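Local coordinates for fiber protein 2 (Human adenovirus type 41, PDB 2BZV) that forms the trimeric receptor-binding head of a capsid spike, which probably attaches the virion to the host receptor CXCAR on the target cell, at residues Ser29-Gln34 and Arg63-Asn68; Phe150-Glu155 and Phe160-Ala165. All coordinates share one frame; numbering follows the deposited sequence.

Contact 1: residues Ser29-Gln34 and Arg63-Asn68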
ATOM      1  N   SER A  29       5.632  15.200  21.979  1.00 11.37           N
ATOM      2  CA  SER A  29       5.676  16.567  22.499  1.00 12.05           C
ATOM      3  C   SER A  29       5.836  17.557  21.353  1.00 11.83           C
ATOM      4  O   SER A  29       6.931  17.689  20.805  1.00 13.29           O
ATOM      5  CB  SER A  29       6.859  16.696  23.464  1.00 12.94           C
ATOM      6  OG  SER A  29       6.712  15.795  24.554  1.00 14.66           O
ATOM      7  N   ILE A  30       4.749  18.223  20.981  1.00 12.01           N
ATOM      8  CA  ILE A  30       4.776  19.157  19.845  1.00 12.26           C
ATOM      9  C   ILE A  30       4.984  20.588  20.332  1.00 12.51           C
ATOM     10  O   ILE A  30       5.935  21.240  19.906  1.00 12.87           O
ATOM     11  CB  ILE A  30       3.480  19.056  19.017  1.00 12.65           C
ATOM     12  CG1 ILE A  30       3.268  17.630  18.487  1.00 13.61           C
ATOM     13  CG2 ILE A  30       3.508  20.086  17.890  1.00 12.94           C
ATOM     14  CD1 ILE A  30       4.345  17.167  17.511  1.00 16.04           C
ATOM     15  N   TYR A  31       4.110  21.060  21.217  1.00 13.34           N
ATOM     16  CA  TYR A  31       4.219  22.426  21.769  1.00 14.28           C
ATOM     17  C   TYR A  31       4.584  22.399  23.240  1.00 15.07           C
ATOM     18  O   TYR A  31       5.209  23.329  23.735  1.00 17.30           O
ATOM     19  CB  TYR A  31       2.899  23.167  21.644  1.00 14.72           C
ATOM     20  CG  TYR A  31       2.364  23.354  20.253  1.00 14.65           C
ATOM     21  CD1 TYR A  31       3.148  23.895  19.235  1.00 14.87           C
ATOM     22  CD2 TYR A  31       1.044  23.041  19.973  1.00 16.20           C
ATOM     23  CE1 TYR A  31       2.628  24.083  17.964  1.00 15.09           C
ATOM     24  CE2 TYR A  31       0.516  23.222  18.710  1.00 17.44           C
ATOM     25  CZ  TYR A  31       1.307  23.740  17.703  1.00 16.29           C
ATOM     26  OH  TYR A  31       0.771  23.922  16.446  1.00 18.70           O
ATOM     27  N   GLU A  32       4.147  21.365  23.946  1.00 15.88           N
ATOM     28  CA  GLU A  32       4.494  21.176  25.354  1.00 17.59           C
ATOM     29  C   GLU A  32       4.679  19.695  25.598  1.00 17.03           C
ATOM     30  O   GLU A  32       4.358  18.865  24.740  1.00 16.33           O
ATOM     31  CB  GLU A  32       3.439  21.750  26.294  1.00 18.91           C
ATOM     32  CG  GLU A  32       2.073  21.110  26.187  1.00 22.38           C
ATOM     33  CD  GLU A  32       1.066  21.739  27.140  1.00 26.59           C
ATOM     34  OE1 GLU A  32       0.480  22.792  26.811  1.00 28.91           O
ATOM     35  OE2 GLU A  32       0.841  21.175  28.238  1.00 29.69           O
ATOM     36  N   THR A  33       5.218  19.348  26.753  1.00 17.80           N
ATOM     37  CA  THR A  33       5.545  17.966  27.063  0.50 17.22           C
ATOM     38  C   THR A  33       4.326  17.055  26.997  1.00 17.05           C
ATOM     39  O   THR A  33       3.318  17.329  27.647  1.00 17.51           O
ATOM     40  CB  THR A  33       6.136  17.869  28.482  0.50 17.22           C
ATOM     41  OG1 THR A  33       7.232  18.785  28.604  0.50 18.92           O
ATOM     42  CG2 THR A  33       6.617  16.449  28.755  0.50 17.14           C
ATOM     43  N   GLN A  34       4.425  15.975  26.224  1.00 15.96           N
ATOM     44  CA  GLN A  34       3.405  14.930  26.187  1.00 16.93           C
ATOM     45  C   GLN A  34       2.015  15.480  25.897  1.00 14.94           C
ATOM     46  O   GLN A  34       1.043  15.163  26.571  1.00 15.74           O
ATOM     47  CB  GLN A  34       3.455  14.116  27.486  1.00 18.75           C
ATOM     48  CG  GLN A  34       4.742  13.292  27.546  1.00 25.36           C
ATOM     49  CD  GLN A  34       4.770  12.343  28.719  1.00 33.26           C
ATOM     50  OE1 GLN A  34       4.107  12.573  29.729  1.00 36.53           O
ATOM     51  NE2 GLN A  34       5.534  11.264  28.602  1.00 38.24           N
ATOM     52  N   ARG A  63      -5.496  21.339  20.993  1.00 18.11           N
ATOM     53  CA  ARG A  63      -6.943  21.191  21.055  1.00 18.80           C
ATOM     54  C   ARG A  63      -7.680  22.371  20.419  1.00 18.83           C
ATOM     55  O   ARG A  63      -8.891  22.324  20.230  1.00 19.99           O
ATOM     56  CB  ARG A  63      -7.398  21.003  22.502  1.00 19.97           C
ATOM     57  CG  ARG A  63      -6.848  19.753  23.182  1.00 23.08           C
ATOM     58  CD  ARG A  63      -7.162  18.461  22.441  1.00 27.17           C
ATOM     59  NE  ARG A  63      -8.598  18.293  22.194  1.00 28.53           N
ATOM     60  CZ  ARG A  63      -9.111  17.321  21.437  1.00 30.10           C
ATOM     61  NH1 ARG A  63      -8.317  16.429  20.851  1.00 31.06           N
ATOM     62  NH2 ARG A  63     -10.427  17.256  21.269  1.00 30.94           N
ATOM     63  N   GLU A  64      -6.948  23.428  20.093  1.00 19.06           N
ATOM     64  CA  GLU A  64      -7.527  24.621  19.470  1.00 20.48           C
ATOM     65  C   GLU A  64      -6.429  25.329  18.687  1.00 18.35           C
ATOM     66  O   GLU A  64      -5.783  26.272  19.172  1.00 19.12           O
ATOM     67  CB  GLU A  64      -8.157  25.543  20.525  1.00 21.28           C
ATOM     68  CG  GLU A  64      -8.893  26.736  19.920  1.00 27.66           C
ATOM     69  CD  GLU A  64      -9.708  27.524  20.930  1.00 32.42           C
ATOM     70  OE1 GLU A  64      -9.578  27.301  22.152  1.00 39.86           O
ATOM     71  OE2 GLU A  64     -10.502  28.383  20.500  1.00 40.58           O
ATOM     72  N   MET A  65      -6.203  24.848  17.464  1.00 17.21           N
ATOM     73  CA  MET A  65      -5.001  25.246  16.728  1.00 16.63           C
ATOM     74  C   MET A  65      -4.988  26.722  16.362  1.00 17.65           C
ATOM     75  O   MET A  65      -6.020  27.327  16.076  1.00 18.53           O
ATOM     76  CB  MET A  65      -4.852  24.404  15.462  1.00 16.28           C
ATOM     77  CG  MET A  65      -4.388  22.985  15.754  1.00 15.44           C
ATOM     78  SD  MET A  65      -2.659  22.899  16.268  1.00 15.30           S
ATOM     79  CE  MET A  65      -1.848  23.046  14.674  1.00 17.20           C
ATOM     80  N   HIS A  66      -3.785  27.293  16.389  1.00 19.24           N
ATOM     81  CA  HIS A  66      -3.565  28.667  15.955  1.00 21.50           C
ATOM     82  C   HIS A  66      -2.942  28.621  14.542  1.00 19.09           C
ATOM     83  O   HIS A  66      -3.409  29.318  13.642  1.00 20.08           O
ATOM     84  CB  HIS A  66      -2.704  29.444  16.972  1.00 26.08           C
ATOM     85  CG  HIS A  66      -3.244  29.571  18.378  1.00 38.83           C
ATOM     86  ND1 HIS A  66      -4.255  30.444  18.750  1.00 51.07           N
ATOM     87  CD2 HIS A  66      -2.835  28.978  19.535  1.00 49.97           C
ATOM     88  CE1 HIS A  66      -4.468  30.347  20.053  1.00 56.16           C
ATOM     89  NE2 HIS A  66      -3.618  29.466  20.551  1.00 55.09           N
ATOM     90  N   ASP A  67      -1.913  27.796  14.336  1.00 16.55           N
ATOM     91  CA  ASP A  67      -1.291  27.618  13.009  1.00 15.68           C
ATOM     92  C   ASP A  67      -2.103  26.685  12.111  1.00 15.53           C
ATOM     93  O   ASP A  67      -2.971  25.944  12.589  1.00 16.96           O
ATOM     94  CB  ASP A  67       0.122  27.038  13.179  1.00 16.10           C
ATOM     95  CG  ASP A  67       1.103  27.985  13.856  1.00 18.29           C
ATOM     96  OD1 ASP A  67       0.956  29.219  13.784  1.00 22.89           O
ATOM     97  OD2 ASP A  67       2.080  27.473  14.445  1.00 22.81           O
ATOM     98  N   ASN A  68      -1.808  26.715  10.809  1.00 15.49           N
ATOM     99  CA  ASN A  68      -2.568  25.865   9.877  1.00 15.99           C
ATOM    100  C   ASN A  68      -1.728  24.730   9.291  1.00 15.27           C
ATOM    101  O   ASN A  68      -2.115  24.129   8.292  1.00 15.22           O
ATOM    102  CB  ASN A  68      -3.201  26.697   8.767  1.00 16.81           C
ATOM    103  CG  ASN A  68      -2.161  27.278   7.846  1.00 17.95           C
ATOM    104  OD1 ASN A  68      -0.971  27.207   8.130  1.00 20.41           O
ATOM    105  ND2 ASN A  68      -2.596  27.877   6.741  1.00 21.88           N
TER
HETATM  106  O   HOH W   1      -1.129  26.202  16.730  1.00 18.79           O
HETATM  107  O   HOH W   2       2.383  24.521  14.285  1.00 19.97           O
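Two loops meet here almost entirely through one phenol group: the hydroxyl of Tyr31 reaches the loop 63-68 although Tyr31 CA and Met65 CA, the nearest pair, are 10.9 Å apart, and no direct hydrogen bond joins the two sides. Its OH lies 3.3 Å from Met65 CE, while Met65 SD sits at the rim of the ring, near its plane and 4.0 Å from Tyr31 CE2, an edge-on Met-aromatic contact. Met65 achieves this because its chain bends at both chi2 (-72°) and chi3 (-79°), which folds the thioether toward the phenol; a flexible, unbranched side chain suits such a place. Polar contact runs through water. Water 1 donates to Tyr31 OH at 3.0 Å and accepts from the backbone N of His66. Water 2, in the plane of the ring, accepts from Tyr31 OH at 2.8 Å and donates to Asp67 OD2. Ile30 CG2 covers one face of the ring, and Asp35 OD2 accepts a hydrogen bond from the backbone N of Tyr31. The phenol hydroxyl thus meets its polar needs through solvent while the ring edge packs on buried Met65, so water bridges and dispersion join the loops.

Contact 2: residues Phe150-Glu155 and Phe160-Ala165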
ATOM      1  N   PHE A 150       7.381  14.555   8.561  1.00  8.88           N
ATOM      2  CA  PHE A 150       5.954  14.503   8.262  1.00  9.34           C
ATOM      3  C   PHE A 150       5.379  15.903   8.366  1.00  9.80           C
ATOM      4  O   PHE A 150       5.776  16.668   9.241  1.00 11.40           O
ATOM      5  CB  PHE A 150       5.257  13.610   9.285  1.00 10.01           C
ATOM      6  CG  PHE A 150       5.764  12.197   9.284  1.00  9.51           C
ATOM      7  CD1 PHE A 150       5.446  11.325   8.247  1.00 10.08           C
ATOM      8  CD2 PHE A 150       6.567  11.735  10.327  1.00  9.73           C
ATOM      9  CE1 PHE A 150       5.919  10.014   8.241  1.00 10.72           C
ATOM     10  CE2 PHE A 150       7.038  10.440  10.324  1.00  9.94           C
ATOM     11  CZ  PHE A 150       6.714   9.576   9.279  1.00  9.87           C
ATOM     12  N   LYS A 151       4.427  16.226   7.503  1.00  9.97           N
ATOM     13  CA  LYS A 151       3.739  17.508   7.591  1.00 11.59           C
ATOM     14  C   LYS A 151       2.251  17.292   7.341  1.00 10.80           C
ATOM     15  O   LYS A 151       1.872  16.601   6.387  1.00 12.04           O
ATOM     16  CB  LYS A 151       4.292  18.512   6.573  1.00 12.68           C
ATOM     17  CG  LYS A 151       3.614  19.896   6.661  1.00 15.63           C
ATOM     18  CD  LYS A 151       4.091  20.803   5.534  1.00 18.26           C
ATOM     19  CE  LYS A 151       3.242  22.059   5.397  1.00 22.01           C
ATOM     20  NZ  LYS A 151       3.714  22.909   4.262  1.00 24.58           N
ATOM     21  N   TRP A 152       1.444  17.910   8.199  1.00 10.70           N
ATOM     22  CA  TRP A 152      -0.009  17.901   8.041  1.00 11.75           C
ATOM     23  C   TRP A 152      -0.532  19.322   7.998  1.00 12.24           C
ATOM     24  O   TRP A 152      -0.028  20.201   8.708  1.00 13.33           O
ATOM     25  CB  TRP A 152      -0.675  17.242   9.237  1.00 11.97           C
ATOM     26  CG  TRP A 152      -0.324  15.815   9.492  1.00 11.60           C
ATOM     27  CD1 TRP A 152      -1.025  14.725   9.068  1.00 11.73           C
ATOM     28  CD2 TRP A 152       0.762  15.315  10.272  1.00 10.50           C
ATOM     29  NE1 TRP A 152      -0.436  13.572   9.511  1.00 11.55           N
ATOM     30  CE2 TRP A 152       0.669  13.906  10.259  1.00 10.80           C
ATOM     31  CE3 TRP A 152       1.809  15.913  10.971  1.00 11.07           C
ATOM     32  CZ2 TRP A 152       1.589  13.090  10.927  1.00 12.04           C
ATOM     33  CZ3 TRP A 152       2.717  15.104  11.633  1.00 12.20           C
ATOM     34  CH2 TRP A 152       2.601  13.697  11.605  1.00 12.59           C
ATOM     35  N   SER A 153      -1.590  19.537   7.219  1.00 13.30           N
ATOM     36  CA  SER A 153      -2.344  20.771   7.413  1.00 14.92           C
ATOM     37  C   SER A 153      -3.170  20.673   8.694  1.00 14.85           C
ATOM     38  O   SER A 153      -3.380  19.582   9.251  1.00 15.32           O
ATOM     39  CB  SER A 153      -3.242  21.076   6.215  1.00 16.20           C
ATOM     40  OG  SER A 153      -4.122  20.001   5.971  1.00 19.13           O
ATOM     41  N   ALA A 154      -3.624  21.830   9.170  1.00 15.40           N
ATOM     42  CA  ALA A 154      -4.432  21.923  10.380  1.00 16.12           C
ATOM     43  C   ALA A 154      -5.459  23.023  10.198  1.00 17.09           C
ATOM     44  O   ALA A 154      -5.237  23.962   9.434  1.00 18.14           O
ATOM     45  CB  ALA A 154      -3.580  22.208  11.600  1.00 16.53           C
ATOM     46  N   GLU A 155      -6.585  22.902  10.895  1.00 18.80           N
ATOM     47  CA  GLU A 155      -7.651  23.884  10.793  1.00 21.16           C
ATOM     48  C   GLU A 155      -7.612  24.783  12.025  1.00 20.43           C
ATOM     49  O   GLU A 155      -7.874  24.322  13.131  1.00 19.74           O
ATOM     50  CB  GLU A 155      -8.995  23.168  10.682  1.00 23.55           C
ATOM     51  CG  GLU A 155     -10.126  24.114  10.400  1.00 29.45           C
ATOM     52  CD  GLU A 155     -11.464  23.426  10.208  1.00 33.75           C
ATOM     53  OE1 GLU A 155     -12.463  24.165  10.123  1.00 36.56           O
ATOM     54  OE2 GLU A 155     -11.504  22.176  10.143  1.00 35.90           O
ATOM     55  N   PHE A 160      -6.234  19.365  16.683  1.00 15.34           N
ATOM     56  CA  PHE A 160      -5.371  18.727  15.706  1.00 14.30           C
ATOM     57  C   PHE A 160      -5.539  17.213  15.794  1.00 14.22           C
ATOM     58  O   PHE A 160      -5.150  16.582  16.780  1.00 14.75           O
ATOM     59  CB  PHE A 160      -3.913  19.110  15.967  1.00 14.42           C
ATOM     60  CG  PHE A 160      -2.970  18.531  14.942  1.00 13.61           C
ATOM     61  CD1 PHE A 160      -3.010  18.977  13.633  1.00 13.85           C
ATOM     62  CD2 PHE A 160      -2.066  17.533  15.286  1.00 14.33           C
ATOM     63  CE1 PHE A 160      -2.145  18.453  12.679  1.00 14.43           C
ATOM     64  CE2 PHE A 160      -1.198  17.007  14.340  1.00 14.23           C
ATOM     65  CZ  PHE A 160      -1.246  17.459  13.034  1.00 14.31           C
ATOM     66  N   HIS A 161      -6.135  16.630  14.770  1.00 15.20           N
ATOM     67  CA  HIS A 161      -6.315  15.210  14.714  0.50 16.62           C
ATOM     68  C   HIS A 161      -6.603  14.777  13.279  1.00 15.62           C
ATOM     69  O   HIS A 161      -7.729  14.460  12.884  1.00 16.75           O
ATOM     70  CB  HIS A 161      -7.344  14.763  15.741  0.50 18.52           C
ATOM     71  CG  HIS A 161      -7.687  13.312  15.944  0.65 20.15           C
ATOM     72  ND1 HIS A 161      -6.720  12.346  15.746  0.65 22.19           N
ATOM     73  CD2 HIS A 161      -8.750  12.661  16.469  0.65 22.37           C
ATOM     74  CE1 HIS A 161      -7.196  11.158  16.104  0.65 21.92           C
ATOM     75  NE2 HIS A 161      -8.428  11.334  16.551  0.65 23.97           N
ATOM     76  N   PRO A 162      -5.556  14.809  12.452  1.00 14.91           N
ATOM     77  CA  PRO A 162      -5.707  14.516  11.035  1.00 15.05           C
ATOM     78  C   PRO A 162      -6.055  13.062  10.793  1.00 14.58           C
ATOM     79  O   PRO A 162      -5.790  12.213  11.646  1.00 14.01           O
ATOM     80  CB  PRO A 162      -4.318  14.818  10.449  1.00 15.66           C
ATOM     81  CG  PRO A 162      -3.415  15.028  11.568  1.00 17.16           C
ATOM     82  CD  PRO A 162      -4.168  15.122  12.833  1.00 15.21           C
ATOM     83  N   PRO A 163      -6.626  12.750   9.626  1.00 16.33           N
ATOM     84  CA  PRO A 163      -6.884  11.356   9.292  1.00 16.78           C
ATOM     85  C   PRO A 163      -5.581  10.562   9.220  1.00 14.16           C
ATOM     86  O   PRO A 163      -4.522  11.115   8.913  1.00 13.13           O
ATOM     87  CB  PRO A 163      -7.548  11.430   7.905  1.00 18.68           C
ATOM     88  CG  PRO A 163      -7.556  12.835   7.486  1.00 20.57           C
ATOM     89  CD  PRO A 163      -7.018  13.693   8.566  1.00 17.87           C
ATOM     90  N   THR A 164      -5.670   9.277   9.503  1.00 12.70           N
ATOM     91  CA  THR A 164      -4.557   8.366   9.329  1.00 11.94           C
ATOM     92  C   THR A 164      -4.050   8.416   7.891  1.00 10.92           C
ATOM     93  O   THR A 164      -4.844   8.533   6.939  1.00 12.76           O
ATOM     94  CB  THR A 164      -5.012   6.936   9.655  1.00 12.48           C
ATOM     95  OG1 THR A 164      -5.428   6.889  11.024  1.00 14.56           O
ATOM     96  CG2 THR A 164      -3.890   5.956   9.412  1.00 12.79           C
ATOM     97  N   ALA A 165      -2.731   8.353   7.732  1.00  9.11           N
ATOM     98  CA  ALA A 165      -2.099   8.323   6.418  1.00  9.56           C
ATOM     99  C   ALA A 165      -1.291   7.051   6.273  1.00  9.24           C
ATOM    100  O   ALA A 165      -0.682   6.591   7.231  1.00  9.59           O
ATOM    101  CB  ALA A 165      -1.193   9.537   6.233  1.00 10.26           C
TER
HETATM  102  O   HOH W   3      -1.842  11.037   9.621  1.00 10.46           O
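Trp152 is the first residue of 150-155 to meet the loop 160-165, and its indole receives two different side chains. Strand 146-153 brings it in from the three-stranded sheet, where its backbone pairs with Leu70. Pro162 lies over one face of the indole: its CG is 3.8 Å from the centroid of the five-membered ring and 27° off the normal, a CH-pi contact, and Pro162 CG comes closest at Trp152 CD1, 3.5 Å away. Proline suits this place because its compact ring presents CH groups to the electron-rich indole. Phe160 turns its edge toward the indole in an offset edge-to-face pair, the planes at 80° and the ring centroids 5.8 Å apart. The phenyl extends across to the strand because chi1 of Phe160, at -177°, sets CG opposite the backbone N, and CZ comes within 3.8 Å of Trp152 CB. Pro162 CD rests over the centre of one face of this same phenyl, so proline packs against both aromatics. The polar corner of the indole is served by water 3, which accepts from Trp152 NE1 at 2.9 Å and is also bound to Pro163 O.

At Ser153 the side chain turns away, its OG bonding to the backbone N of Thr134, while the carbonyl O approaches the edge of Phe160 at CE1. Ala154 then points back, its CB 3.9 Å from Phe160 CD1; a small methyl fits beside the large ring. Leu70 and Ile55, from strands 69-76 and 48-57, also touch Phe160. This is hydrophobic core packing of a beta-sandwich, the fold of the adenovirus fibre knob: the loop leading from the three-stranded sheet to strand 165-170 of the five-stranded one lays its aromatic and proline side chains against Trp152 and Ala154.

How the contacts relate
Both segments of contact 1 precede those of contact 2 in the sequence, and the centres of the two contacts lie about 12 Å apart. Strand 69-76 follows directly from the loop 63-68 of contact 1 and pairs antiparallel with strand 146-153 of contact 2, so contact 1 sits at the entry to the three-stranded sheet that contact 2 draws on. They also touch: Asn68 O is 2.9 Å from Ala154 N, a probable hydrogen bond that continues the strand pairing, and Met65 CE packs 3.6 Å from Ala154 CB. Met65 therefore links the water-bridged loop edge to the buried aromatic cluster, joining surface and interior at one end of the knob domain.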